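Side-chain contacts in aminofutalosine deaminase (PDB 7LKK), which catalyses the hydrolytic deamination of aminofutalosine in the menaquinone pathway of Helicobacter pylori, at an iron-bearing active site: residues L23-N28 / E399-Q404; V325-L330 / L336-E341; S331-I334 / D340-R343; R343-S348 / K358-G363; H367-K370 / N375-E378. All blocks are in the same frame, centred on the assembly; numbering follows the deposited sequence.

Contact 1 (L23-N28 / E399-Q404); sequences LVFLCN and EQAILQ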
# COMPACT_ATOMS: atom_id res chain seq x y z
N LEU A 23 -9.04 -19.37 14.38
CA LEU A 23 -10.01 -18.43 13.84
C LEU A 23 -10.47 -18.94 12.49
O LEU A 23 -9.65 -19.37 11.67
CB LEU A 23 -9.41 -17.03 13.71
CG LEU A 23 -9.01 -16.34 15.02
CD1 LEU A 23 -8.00 -15.23 14.76
CD2 LEU A 23 -10.24 -15.79 15.72
N VAL A 24 -11.78 -18.90 12.25
CA VAL A 24 -12.37 -19.30 10.98
C VAL A 24 -13.22 -18.14 10.48
O VAL A 24 -14.10 -17.66 11.20
CB VAL A 24 -13.22 -20.58 11.12
CG1 VAL A 24 -13.88 -20.92 9.79
CG2 VAL A 24 -12.36 -21.73 11.60
N PHE A 25 -12.96 -17.70 9.25
CA PHE A 25 -13.75 -16.66 8.60
C PHE A 25 -14.75 -17.35 7.68
O PHE A 25 -14.36 -17.96 6.67
CB PHE A 25 -12.86 -15.70 7.81
CG PHE A 25 -11.88 -14.92 8.66
CD1 PHE A 25 -12.00 -14.88 10.04
CD2 PHE A 25 -10.85 -14.22 8.06
CE1 PHE A 25 -11.10 -14.17 10.80
CE2 PHE A 25 -9.95 -13.51 8.82
CZ PHE A 25 -10.07 -13.48 10.19
N LEU A 26 -16.04 -17.27 8.02
CA LEU A 26 -17.06 -17.90 7.20
C LEU A 26 -17.26 -17.17 5.88
O LEU A 26 -17.60 -17.79 4.87
CB LEU A 26 -18.38 -17.98 7.95
CG LEU A 26 -18.47 -18.94 9.14
CD1 LEU A 26 -19.92 -19.17 9.50
CD2 LEU A 26 -17.78 -20.26 8.82
N CYS A 27 -17.05 -15.85 5.88
CA CYS A 27 -17.26 -15.00 4.71
C CYS A 27 -18.69 -15.12 4.19
O CYS A 27 -18.94 -15.13 2.98
CB CYS A 27 -16.25 -15.31 3.61
SG CYS A 27 -14.56 -14.87 4.08
N ASN A 28 -19.65 -15.24 5.10
CA ASN A 28 -21.01 -14.90 4.74
C ASN A 28 -21.16 -13.39 4.77
O ASN A 28 -20.25 -12.66 5.18
CB ASN A 28 -22.01 -15.59 5.67
CG ASN A 28 -21.65 -15.44 7.15
OD1 ASN A 28 -20.77 -14.66 7.52
ND2 ASN A 28 -22.34 -16.19 8.00
N GLU A 399 -12.64 -9.25 17.38
CA GLU A 399 -13.01 -8.03 16.67
C GLU A 399 -11.88 -7.47 15.82
O GLU A 399 -12.14 -6.68 14.91
CB GLU A 399 -13.51 -6.97 17.65
CG GLU A 399 -12.45 -6.39 18.56
CD GLU A 399 -12.67 -4.91 18.81
OE1 GLU A 399 -13.84 -4.49 18.93
OE2 GLU A 399 -11.66 -4.16 18.89
N GLN A 400 -10.63 -7.86 16.09
CA GLN A 400 -9.49 -7.42 15.30
C GLN A 400 -9.06 -8.45 14.26
O GLN A 400 -8.19 -8.15 13.44
CB GLN A 400 -8.30 -7.10 16.21
CG GLN A 400 -8.47 -5.88 17.10
CD GLN A 400 -8.14 -4.59 16.39
OE1 GLN A 400 -7.12 -4.49 15.71
NE2 GLN A 400 -8.99 -3.58 16.55
N ALA A 401 -9.67 -9.64 14.27
CA ALA A 401 -9.15 -10.77 13.51
C ALA A 401 -9.08 -10.47 12.01
O ALA A 401 -8.08 -10.76 11.36
CB ALA A 401 -10.01 -12.01 13.76
N ILE A 402 -10.16 -9.91 11.46
CA ILE A 402 -10.21 -9.68 10.02
C ILE A 402 -9.19 -8.63 9.59
O ILE A 402 -8.48 -8.80 8.59
CB ILE A 402 -11.64 -9.28 9.59
CG1 ILE A 402 -12.57 -10.49 9.67
CG2 ILE A 402 -11.64 -8.69 8.19
CD1 ILE A 402 -14.04 -10.13 9.65
N LEU A 403 -9.10 -7.53 10.34
CA LEU A 403 -8.15 -6.48 9.99
C LEU A 403 -6.71 -6.95 10.16
O LEU A 403 -5.87 -6.74 9.28
CB LEU A 403 -8.42 -5.22 10.82
CG LEU A 403 -7.36 -4.11 10.72
CD1 LEU A 403 -7.22 -3.63 9.28
CD2 LEU A 403 -7.71 -2.96 11.64
N GLN A 404 -6.40 -7.59 11.30
CA GLN A 404 -5.04 -8.08 11.52
C GLN A 404 -4.66 -9.12 10.48
O GLN A 404 -3.50 -9.19 10.06
CB GLN A 404 -4.91 -8.65 12.93
CG GLN A 404 -5.17 -7.66 14.05
CD GLN A 404 -4.05 -6.65 14.22
OE1 GLN A 404 -2.94 -6.84 13.72
NE2 GLN A 404 -4.34 -5.57 14.94

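Contact 2 (V325-L330 / L336-E341); sequences VATDGL and LSLLDE. With MCF ((8R)-3-(5-S-methyl-5-thio-beta-D-ribofuranosyl)-3,6,7,8-tetrahydroimidazo[4,5-d][1,3]diazepin-8-ol), chain J.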
# COMPACT_ATOMS: atom_id res chain seq x y z
N VAL A 325 -12.93 -7.02 -5.10
CA VAL A 325 -11.61 -6.42 -5.22
C VAL A 325 -10.73 -7.32 -6.06
O VAL A 325 -10.62 -8.53 -5.79
CB VAL A 325 -10.98 -6.17 -3.84
CG1 VAL A 325 -9.63 -5.48 -3.99
CG2 VAL A 325 -11.92 -5.34 -2.98
N ALA A 326 -10.09 -6.75 -7.09
CA ALA A 326 -9.25 -7.50 -8.01
C ALA A 326 -7.94 -6.77 -8.25
O ALA A 326 -7.83 -5.55 -8.06
CB ALA A 326 -9.97 -7.74 -9.35
N THR A 327 -6.93 -7.53 -8.69
CA THR A 327 -5.58 -7.00 -8.86
C THR A 327 -5.38 -6.29 -10.19
O THR A 327 -4.41 -5.53 -10.32
CB THR A 327 -4.56 -8.14 -8.76
OG1 THR A 327 -4.81 -9.10 -9.79
CG2 THR A 327 -4.64 -8.82 -7.41
N ASP A 328 -6.24 -6.54 -11.18
CA ASP A 328 -5.96 -6.19 -12.57
C ASP A 328 -4.70 -6.94 -13.00
O ASP A 328 -4.33 -7.94 -12.39
CB ASP A 328 -5.81 -4.68 -12.75
CG ASP A 328 -6.55 -4.15 -13.97
OD1 ASP A 328 -6.93 -4.97 -14.83
OD2 ASP A 328 -6.75 -2.92 -14.07
N GLY A 329 -4.04 -6.47 -14.06
CA GLY A 329 -2.82 -7.08 -14.51
C GLY A 329 -1.59 -6.27 -14.11
O GLY A 329 -1.68 -5.15 -13.61
N LEU A 330 -0.42 -6.88 -14.33
CA LEU A 330 0.83 -6.17 -14.13
C LEU A 330 1.02 -5.04 -15.14
O LEU A 330 1.99 -4.28 -15.02
CB LEU A 330 2.01 -7.14 -14.19
CG LEU A 330 2.13 -8.10 -13.01
CD1 LEU A 330 3.30 -9.05 -13.17
CD2 LEU A 330 2.24 -7.33 -11.70
N LEU A 336 0.67 -9.06 -8.15
CA LEU A 336 -0.55 -9.83 -8.38
C LEU A 336 -1.00 -10.58 -7.14
O LEU A 336 -1.95 -11.36 -7.20
CB LEU A 336 -0.36 -10.79 -9.55
CG LEU A 336 -0.26 -10.15 -10.93
CD1 LEU A 336 -0.49 -11.18 -12.02
CD2 LEU A 336 -1.24 -8.99 -11.07
N SER A 337 -0.33 -10.38 -6.01
CA SER A 337 -0.83 -10.88 -4.73
C SER A 337 -2.12 -10.16 -4.39
O SER A 337 -2.14 -8.93 -4.27
CB SER A 337 0.21 -10.67 -3.64
OG SER A 337 -0.38 -10.77 -2.35
N LEU A 338 -3.21 -10.92 -4.24
CA LEU A 338 -4.47 -10.29 -3.85
C LEU A 338 -4.38 -9.69 -2.45
O LEU A 338 -5.06 -8.70 -2.16
CB LEU A 338 -5.62 -11.30 -3.92
CG LEU A 338 -7.03 -10.69 -3.83
CD1 LEU A 338 -7.23 -9.61 -4.89
CD2 LEU A 338 -8.11 -11.75 -3.93
N LEU A 339 -3.54 -10.26 -1.59
CA LEU A 339 -3.35 -9.69 -0.26
C LEU A 339 -2.71 -8.30 -0.34
O LEU A 339 -3.09 -7.40 0.42
CB LEU A 339 -2.50 -10.63 0.59
CG LEU A 339 -3.17 -11.95 0.96
CD1 LEU A 339 -2.15 -12.96 1.47
CD2 LEU A 339 -4.26 -11.73 1.99
N ASP A 340 -1.74 -8.12 -1.24
CA ASP A 340 -1.19 -6.79 -1.48
C ASP A 340 -2.27 -5.84 -1.97
O ASP A 340 -2.33 -4.68 -1.54
CB ASP A 340 -0.05 -6.86 -2.49
CG ASP A 340 1.21 -7.49 -1.92
OD1 ASP A 340 1.25 -7.75 -0.70
OD2 ASP A 340 2.16 -7.73 -2.69
N GLU A 341 -3.14 -6.31 -2.88
CA GLU A 341 -4.21 -5.47 -3.40
C GLU A 341 -5.19 -5.08 -2.30
O GLU A 341 -5.69 -3.95 -2.28
CB GLU A 341 -4.95 -6.20 -4.52
CG GLU A 341 -5.78 -5.29 -5.41
CD GLU A 341 -4.93 -4.36 -6.25
OE1 GLU A 341 -3.77 -4.72 -6.54
OE2 GLU A 341 -5.42 -3.27 -6.61
O8 MCF J . -8.26 -2.87 -17.10
C8 MCF J . -6.94 -2.40 -17.20
C7 MCF J . -6.87 -0.90 -17.47
N6 MCF J . -8.00 -0.46 -18.25
C5 MCF J . -8.33 -1.18 -19.46
N4 MCF J . -7.64 -2.35 -19.99
C10 MCF J . -6.45 -3.13 -19.56
C9 MCF J . -6.10 -3.18 -18.23
N1 MCF J . -5.02 -3.95 -18.13
C2 MCF J . -4.68 -4.39 -19.34
N3 MCF J . -5.57 -3.90 -20.21
C1S MCF J . -5.50 -4.17 -21.68
C2S MCF J . -6.88 -4.47 -22.32
O2S MCF J . -7.20 -5.79 -22.17
O4S MCF J . -5.10 -3.12 -22.30
C4S MCF J . -5.70 -3.23 -23.80
C3S MCF J . -6.62 -4.15 -23.79
O3S MCF J . -6.12 -5.37 -24.50
C5S MCF J . -6.28 -1.89 -24.20
S5S MCF J . -6.14 -1.68 -26.00
C6S MCF J . -7.31 -0.40 -26.54
O HOH W 1 -5.38 -2.80 -9.16

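Contact 3 (S331-I334 / D340-R343); sequences SSNI and DELR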
# COMPACT_ATOMS: atom_id res chain seq x y z
N SER A 331 0.14 -4.94 -16.14
CA SER A 331 0.11 -3.77 -17.00
C SER A 331 -0.30 -2.51 -16.23
O SER A 331 -0.06 -1.40 -16.71
CB SER A 331 -0.85 -4.00 -18.17
OG SER A 331 -1.98 -4.75 -17.75
N SER A 332 -0.91 -2.67 -15.05
CA SER A 332 -1.34 -1.53 -14.25
C SER A 332 -1.24 -1.85 -12.76
O SER A 332 -2.11 -1.47 -11.97
CB SER A 332 -2.76 -1.10 -14.62
OG SER A 332 -3.64 -2.21 -14.62
N ASN A 333 -0.19 -2.55 -12.37
CA ASN A 333 0.02 -2.92 -10.97
C ASN A 333 1.47 -3.35 -10.81
O ASN A 333 2.18 -3.61 -11.79
CB ASN A 333 -0.93 -4.03 -10.53
CG ASN A 333 -1.30 -3.95 -9.06
OD1 ASN A 333 -0.49 -3.56 -8.22
ND2 ASN A 333 -2.54 -4.31 -8.74
N ILE A 334 1.91 -3.41 -9.55
CA ILE A 334 3.25 -3.89 -9.23
C ILE A 334 3.24 -5.29 -8.63
O ILE A 334 4.31 -5.91 -8.54
CB ILE A 334 3.99 -2.92 -8.28
CG1 ILE A 334 3.25 -2.82 -6.95
CG2 ILE A 334 4.15 -1.56 -8.93
CD1 ILE A 334 3.98 -1.99 -5.91
N ASP A 340 -1.74 -8.12 -1.24
CA ASP A 340 -1.19 -6.79 -1.48
C ASP A 340 -2.27 -5.84 -1.97
O ASP A 340 -2.33 -4.68 -1.54
CB ASP A 340 -0.05 -6.86 -2.49
CG ASP A 340 1.21 -7.49 -1.92
OD1 ASP A 340 1.25 -7.75 -0.70
OD2 ASP A 340 2.16 -7.73 -2.69
N GLU A 341 -3.14 -6.31 -2.88
CA GLU A 341 -4.21 -5.47 -3.40
C GLU A 341 -5.19 -5.08 -2.30
O GLU A 341 -5.69 -3.95 -2.28
CB GLU A 341 -4.95 -6.20 -4.52
CG GLU A 341 -5.78 -5.29 -5.41
CD GLU A 341 -4.93 -4.36 -6.25
OE1 GLU A 341 -3.77 -4.72 -6.54
OE2 GLU A 341 -5.42 -3.27 -6.61
N LEU A 342 -5.47 -6.00 -1.37
CA LEU A 342 -6.40 -5.70 -0.29
C LEU A 342 -5.82 -4.65 0.66
O LEU A 342 -6.55 -3.78 1.15
CB LEU A 342 -6.75 -6.98 0.47
CG LEU A 342 -7.55 -7.99 -0.37
CD1 LEU A 342 -7.78 -9.28 0.41
CD2 LEU A 342 -8.87 -7.38 -0.82
N ARG A 343 -4.51 -4.71 0.92
CA ARG A 343 -3.88 -3.68 1.74
C ARG A 343 -3.88 -2.34 1.03
O ARG A 343 -4.08 -1.29 1.67
CB ARG A 343 -2.46 -4.10 2.12
CG ARG A 343 -2.41 -5.14 3.23
CD ARG A 343 -0.98 -5.46 3.63
NE ARG A 343 -0.32 -6.33 2.66
CZ ARG A 343 -0.38 -7.66 2.68
NH1 ARG A 343 -1.08 -8.28 3.63
NH2 ARG A 343 0.26 -8.37 1.76

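Contact 4 (R343-S348 / K358-G363); sequences RAFLLS and KIALLG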
# COMPACT_ATOMS: atom_id res chain seq x y z
N ARG A 343 -4.51 -4.71 0.92
CA ARG A 343 -3.88 -3.68 1.74
C ARG A 343 -3.88 -2.34 1.03
O ARG A 343 -4.08 -1.29 1.67
CB ARG A 343 -2.46 -4.10 2.12
CG ARG A 343 -2.41 -5.14 3.23
CD ARG A 343 -0.98 -5.46 3.63
NE ARG A 343 -0.32 -6.33 2.66
CZ ARG A 343 -0.38 -7.66 2.68
NH1 ARG A 343 -1.08 -8.28 3.63
NH2 ARG A 343 0.26 -8.37 1.76
N ALA A 344 -3.66 -2.33 -0.28
CA ALA A 344 -3.80 -1.09 -1.04
C ALA A 344 -5.22 -0.57 -0.95
O ALA A 344 -5.45 0.64 -0.84
CB ALA A 344 -3.39 -1.31 -2.50
N PHE A 345 -6.20 -1.49 -0.99
CA PHE A 345 -7.60 -1.12 -0.84
C PHE A 345 -7.86 -0.43 0.49
O PHE A 345 -8.57 0.58 0.55
CB PHE A 345 -8.46 -2.39 -0.98
CG PHE A 345 -9.94 -2.15 -0.92
CD1 PHE A 345 -10.63 -1.64 -2.01
CD2 PHE A 345 -10.66 -2.49 0.22
CE1 PHE A 345 -12.00 -1.45 -1.95
CE2 PHE A 345 -12.02 -2.29 0.28
CZ PHE A 345 -12.70 -1.77 -0.80
N LEU A 346 -7.27 -0.95 1.57
CA LEU A 346 -7.43 -0.32 2.88
C LEU A 346 -6.85 1.09 2.89
O LEU A 346 -7.40 1.99 3.54
CB LEU A 346 -6.78 -1.18 3.96
CG LEU A 346 -7.34 -2.58 4.16
CD1 LEU A 346 -6.57 -3.31 5.26
CD2 LEU A 346 -8.83 -2.53 4.48
N LEU A 347 -5.75 1.30 2.16
CA LEU A 347 -5.12 2.61 2.12
C LEU A 347 -5.84 3.60 1.21
O LEU A 347 -5.65 4.81 1.36
CB LEU A 347 -3.66 2.47 1.66
CG LEU A 347 -2.73 1.70 2.58
CD1 LEU A 347 -1.41 1.41 1.88
CD2 LEU A 347 -2.50 2.46 3.88
N SER A 348 -6.67 3.11 0.29
CA SER A 348 -7.26 3.94 -0.75
C SER A 348 -8.62 4.51 -0.38
O SER A 348 -9.19 5.28 -1.16
CB SER A 348 -7.40 3.13 -2.05
OG SER A 348 -6.13 2.65 -2.48
N LYS A 358 -14.05 -5.52 6.60
CA LYS A 358 -15.10 -6.47 6.24
C LYS A 358 -15.42 -6.39 4.75
O LYS A 358 -15.60 -7.42 4.09
CB LYS A 358 -16.36 -6.20 7.06
CG LYS A 358 -16.18 -6.35 8.56
CD LYS A 358 -17.47 -5.99 9.29
CE LYS A 358 -17.30 -6.06 10.80
NZ LYS A 358 -18.49 -5.51 11.52
N ILE A 359 -15.50 -5.17 4.21
CA ILE A 359 -15.75 -5.00 2.79
C ILE A 359 -14.62 -5.61 1.97
O ILE A 359 -14.86 -6.27 0.95
CB ILE A 359 -15.96 -3.51 2.47
CG1 ILE A 359 -17.29 -3.03 3.04
CG2 ILE A 359 -15.89 -3.25 0.97
CD1 ILE A 359 -17.49 -1.54 2.96
N ALA A 360 -13.38 -5.42 2.41
CA ALA A 360 -12.23 -5.96 1.69
C ALA A 360 -12.26 -7.48 1.67
O ALA A 360 -12.05 -8.10 0.62
CB ALA A 360 -10.93 -5.45 2.31
N LEU A 361 -12.54 -8.10 2.82
CA LEU A 361 -12.55 -9.56 2.89
C LEU A 361 -13.67 -10.15 2.04
O LEU A 361 -13.45 -11.09 1.27
CB LEU A 361 -12.68 -10.01 4.35
CG LEU A 361 -12.77 -11.52 4.59
CD1 LEU A 361 -11.57 -12.23 3.99
CD2 LEU A 361 -12.90 -11.83 6.08
N LEU A 362 -14.89 -9.62 2.19
CA LEU A 362 -16.00 -10.09 1.36
C LEU A 362 -15.76 -9.77 -0.11
O LEU A 362 -16.19 -10.53 -0.99
CB LEU A 362 -17.32 -9.48 1.83
CG LEU A 362 -17.78 -9.88 3.24
CD1 LEU A 362 -19.15 -9.30 3.55
CD2 LEU A 362 -17.77 -11.39 3.39
N GLY A 363 -15.09 -8.65 -0.40
CA GLY A 363 -14.73 -8.32 -1.77
C GLY A 363 -13.76 -9.30 -2.39
O GLY A 363 -13.70 -9.41 -3.62

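Contact 5 (H367-K370 / N375-E378); sequences HGAK and NNGE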
# COMPACT_ATOMS: atom_id res chain seq x y z
N HIS A 367 -18.17 -12.12 -2.65
CA HIS A 367 -18.65 -11.26 -3.73
C HIS A 367 -18.04 -11.65 -5.07
O HIS A 367 -18.73 -11.69 -6.09
CB HIS A 367 -18.35 -9.79 -3.41
CG HIS A 367 -19.14 -9.27 -2.24
ND1 HIS A 367 -19.09 -7.94 -1.85
CD2 HIS A 367 -19.98 -9.88 -1.38
CE1 HIS A 367 -19.87 -7.77 -0.80
NE2 HIS A 367 -20.42 -8.93 -0.50
N GLY A 368 -16.73 -11.94 -5.09
CA GLY A 368 -16.10 -12.38 -6.32
C GLY A 368 -16.64 -13.72 -6.80
O GLY A 368 -16.77 -13.95 -8.00
N ALA A 369 -16.95 -14.62 -5.86
CA ALA A 369 -17.56 -15.89 -6.23
C ALA A 369 -18.91 -15.67 -6.90
O ALA A 369 -19.24 -16.32 -7.90
CB ALA A 369 -17.72 -16.78 -5.00
N LYS A 370 -19.72 -14.75 -6.36
CA LYS A 370 -21.00 -14.43 -6.98
C LYS A 370 -20.82 -13.80 -8.35
O LYS A 370 -21.59 -14.08 -9.28
CB LYS A 370 -21.81 -13.51 -6.07
CG LYS A 370 -22.47 -14.21 -4.89
CD LYS A 370 -23.10 -15.53 -5.29
CE LYS A 370 -22.39 -16.72 -4.65
NZ LYS A 370 -23.30 -17.88 -4.46
N ASN A 375 -19.13 -21.77 -7.21
CA ASN A 375 -19.76 -22.34 -5.99
C ASN A 375 -18.76 -22.38 -4.84
O ASN A 375 -18.47 -23.42 -4.24
CB ASN A 375 -20.34 -23.73 -6.26
CG ASN A 375 -21.11 -24.27 -5.08
OD1 ASN A 375 -21.78 -23.53 -4.36
ND2 ASN A 375 -21.04 -25.58 -4.88
N ASN A 376 -18.22 -21.21 -4.52
CA ASN A 376 -17.20 -21.12 -3.49
C ASN A 376 -17.26 -19.72 -2.88
O ASN A 376 -18.31 -19.07 -2.89
CB ASN A 376 -15.82 -21.46 -4.08
CG ASN A 376 -15.43 -20.54 -5.23
OD1 ASN A 376 -16.09 -19.54 -5.51
ND2 ASN A 376 -14.35 -20.89 -5.91
N GLY A 377 -16.14 -19.28 -2.32
CA GLY A 377 -16.05 -17.98 -1.69
C GLY A 377 -16.65 -17.88 -0.32
O GLY A 377 -16.69 -16.78 0.24
N GLU A 378 -17.12 -18.99 0.25
CA GLU A 378 -17.79 -18.96 1.54
C GLU A 378 -17.70 -20.34 2.17
O GLU A 378 -17.82 -21.35 1.48
CB GLU A 378 -19.25 -18.53 1.38
CG GLU A 378 -20.10 -18.67 2.64
CD GLU A 378 -21.50 -18.12 2.45
OE1 GLU A 378 -22.26 -18.05 3.45
OE2 GLU A 378 -21.85 -17.77 1.30

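Contact 1 (L23-N28 / E399-Q404)
L23 opens the contact by reaching A401 with one methyl: its CD1 lies 3.9 Å from A401 CB, on the helix 401-408. The next residue on strand 23-25, V24, takes no part, and the contact resumes at F25. There the ring is presented to the helix because CG stands opposite the carbonyl carbon and beside the backbone N (chi1 -63°). The far end of the ring does the touching. F25 CE1 is 3.8 Å from A401 CB, and F25 CZ comes within 3.6 Å of A401 O, which approaches the ring edge near its plane. One ring face is taken by I402, whose CG1 sits 4.0 Å from the centroid of the F25 ring and only 15° off the normal, a CH-pi contact displaced a little toward the rim. I402 has its CG1 beside the backbone N as well (chi1 -72°), which sets that branch over the ring. Beyond F25 the chain turns away from this helix. L361 of helix 353-364 touches both F25 and I402, and V33 touches L23, F25 and I402, so the pair is embedded between a short strand and a second helix. Just ahead of the helix, Q400 NE2 donates to Y93 O of the second subunit. An N-terminal strand is thus joined to a late helix that lies close to the dimer partner. No hydrogen bond crosses between the segments: the chemistry is that of a buried aliphatic and aromatic seam, held by shape and dispersion.

Contact 2 (V325-L330 / L336-E341)
E341 OE2 accepts two bonds, from a water at 2.6 Å and from F301 N, and the same water gives a weak bond to T327 O, so it links the helix carboxylate to the loop leaving strand 323-325. OE1 is taken by N333. With CG anti to the backbone N (chi1 -162°), E341 CG comes to 3.4 Å from A326 O, and the bend at chi2 turns the carboxylate toward the T327 backbone. T327 sits at the middle of the contact. T327 OG1, placed between the backbone N and carbonyl carbon, donates to D328 O at 2.9 Å along a lone pair of the carbonyl, and also pairs with N77 ND2. That leaves T327 CG2 aimed at the helix start, 3.7 Å from L338 CD1. L336 crosses T327 at about a right angle and packs its CD2 3.5 Å from D328 O, while its CG meets L330 CG at 3.8 Å. This packing backs the active site: D328 is an iron ligand with H79, H81 and H221, its OD2 pairs with S302 OG, and the same OD2 is 3.2 Å from C8 of the bound methylthio-coformycin. S337 OG caps helix 338-348 by accepting from D340 N. L338 rests on F75 of strand 69-80, while P300 of helix 300-305 touches both V325 and E341; helix 115-127 covers L336.

Contact 3 (S331-I334 / D340-R343)
N333 sits in a nearly fully extended stretch of loop that runs past the beginning of helix 338-348, its CA 9.0 Å from E341 CA. Across that gap the two side chains meet through a single hydrogen bond, N333 ND2 to E341 OE1 at 2.6 Å, with an N-H...O angle of 154°. The oxygen lies almost in the amide plane of N333 and is met on its syn side, 29° out of the carboxylate plane; amide and carboxylate are turned steeply across each other. ND2 also donates to T327 O. The loop belongs to the TIM-barrel fold of the amidohydrolases: it follows strand 323-325 and passes D328, the iron ligand, with S331 lining the inhibitor pocket. N333 probably acts from the second shell, tying the backbone just before D328 to the helix. Its amide is held at the other end too, since N333 OD1 accepts from I334 N at 2.7 Å. On the helix, D340 OD1 takes R343 NH2 at 2.7 Å, nearly end-on to the carboxylate oxygen and at the guanidinium edge, in a salt bridge. R343 NH1 reaches A409 O and L406 O, and R343 packs on I334 of the second subunit.

Contact 4 (R343-S348 / K358-G363)
I359 meets F345 where two successive helices, 338-348 and 353-364, fold back on each other as an antiparallel helical hairpin; the axes of the segments 343-348 and 358-363 approach to 10.1 Å, at 144° between N-to-C directions. I359 CG2 is anti to its own backbone N, which turns this methyl to the edge of the F345 ring, 3.9 Å from F345 CZ and near the ring plane. The two side chains run at roughly a right angle to each other. A360 follows, and with F345 it makes the nearest CA pair of the two segments, 7.2 Å apart; A360 CB is 3.6 Å from F345 CD2. The small methyl lets the aromatic ring lie against the helix backbone, with F345 CE2 also 3.9 Å from A360 CA. L346 adds its CD2 to the same A360 CB from farther along, at 4.2 Å. The ring gets there because F345 CG lies opposite the backbone N (chi1 -177°); P300 and L356 touch it too. Away from this packing, on helix 338-348, L347 packs on A344 of the second subunit. The second segment ends at G363, whose N donates to I359 O at 2.7 Å.

Contact 5 (H367-K370 / N375-E378)
A369 and N376 meet closely, without a hydrogen bond between them: the methyl CB of A369 is 3.2 Å from N376 O and equally 3.2 Å from N376 OD1, so both oxygens of one residue press on a single carbon. N376 achieves this with CG tucked between its backbone N and carbonyl carbon (chi1 59°), which keeps the amide close to its own main chain. The two ends of the amide fare differently. ND2 pairs with S132 OG and D386 OD2, which fixes the rotation of the group; OD1 is left against the methyl, buried and with no partner in the model. These residues lie at the end of helix 366-371 and in the loop that leads from it to strand 387-391 of the amidohydrolase TIM-barrel domain; I76 of strand 69-80 touches both A369 and N376. G377 lies against A369, its CA 3.9 Å from A369 CB, and takes a left-handed backbone conformation (phi 77°). E378 then leaves with a fully extended side chain, and its OE2 forms a salt bridge with R366 NE. The side chain of K370 is bent back toward this loop, but K370 NZ stays 5.9 Å from E378 OE2. On the same helix, H367 ND1 and NE2 are hydrogen-bonded to V323 O and E29 OE1.

Contact 1 opens with strand 23-25 and closes only at helix 401-408, so it spans the other four. Within that long loop, contacts 2 and 3 interleave: 325-330 opens first, 331-334 next, and both close on the start of helix 338-348, sharing D340 and E341. Contact 4 begins at R343, where contact 3 ends, and closes on helix 353-364; contact 5 closes a short loop from helix 366-371 to 375-378. Contacts 2 and 4 also meet, V325 N with G363 O, and contacts 1 and 4 touch. C27 and N28 pack on G377 and E378 of contact 5. The N-terminal strand, barrel and late helices are thereby linked.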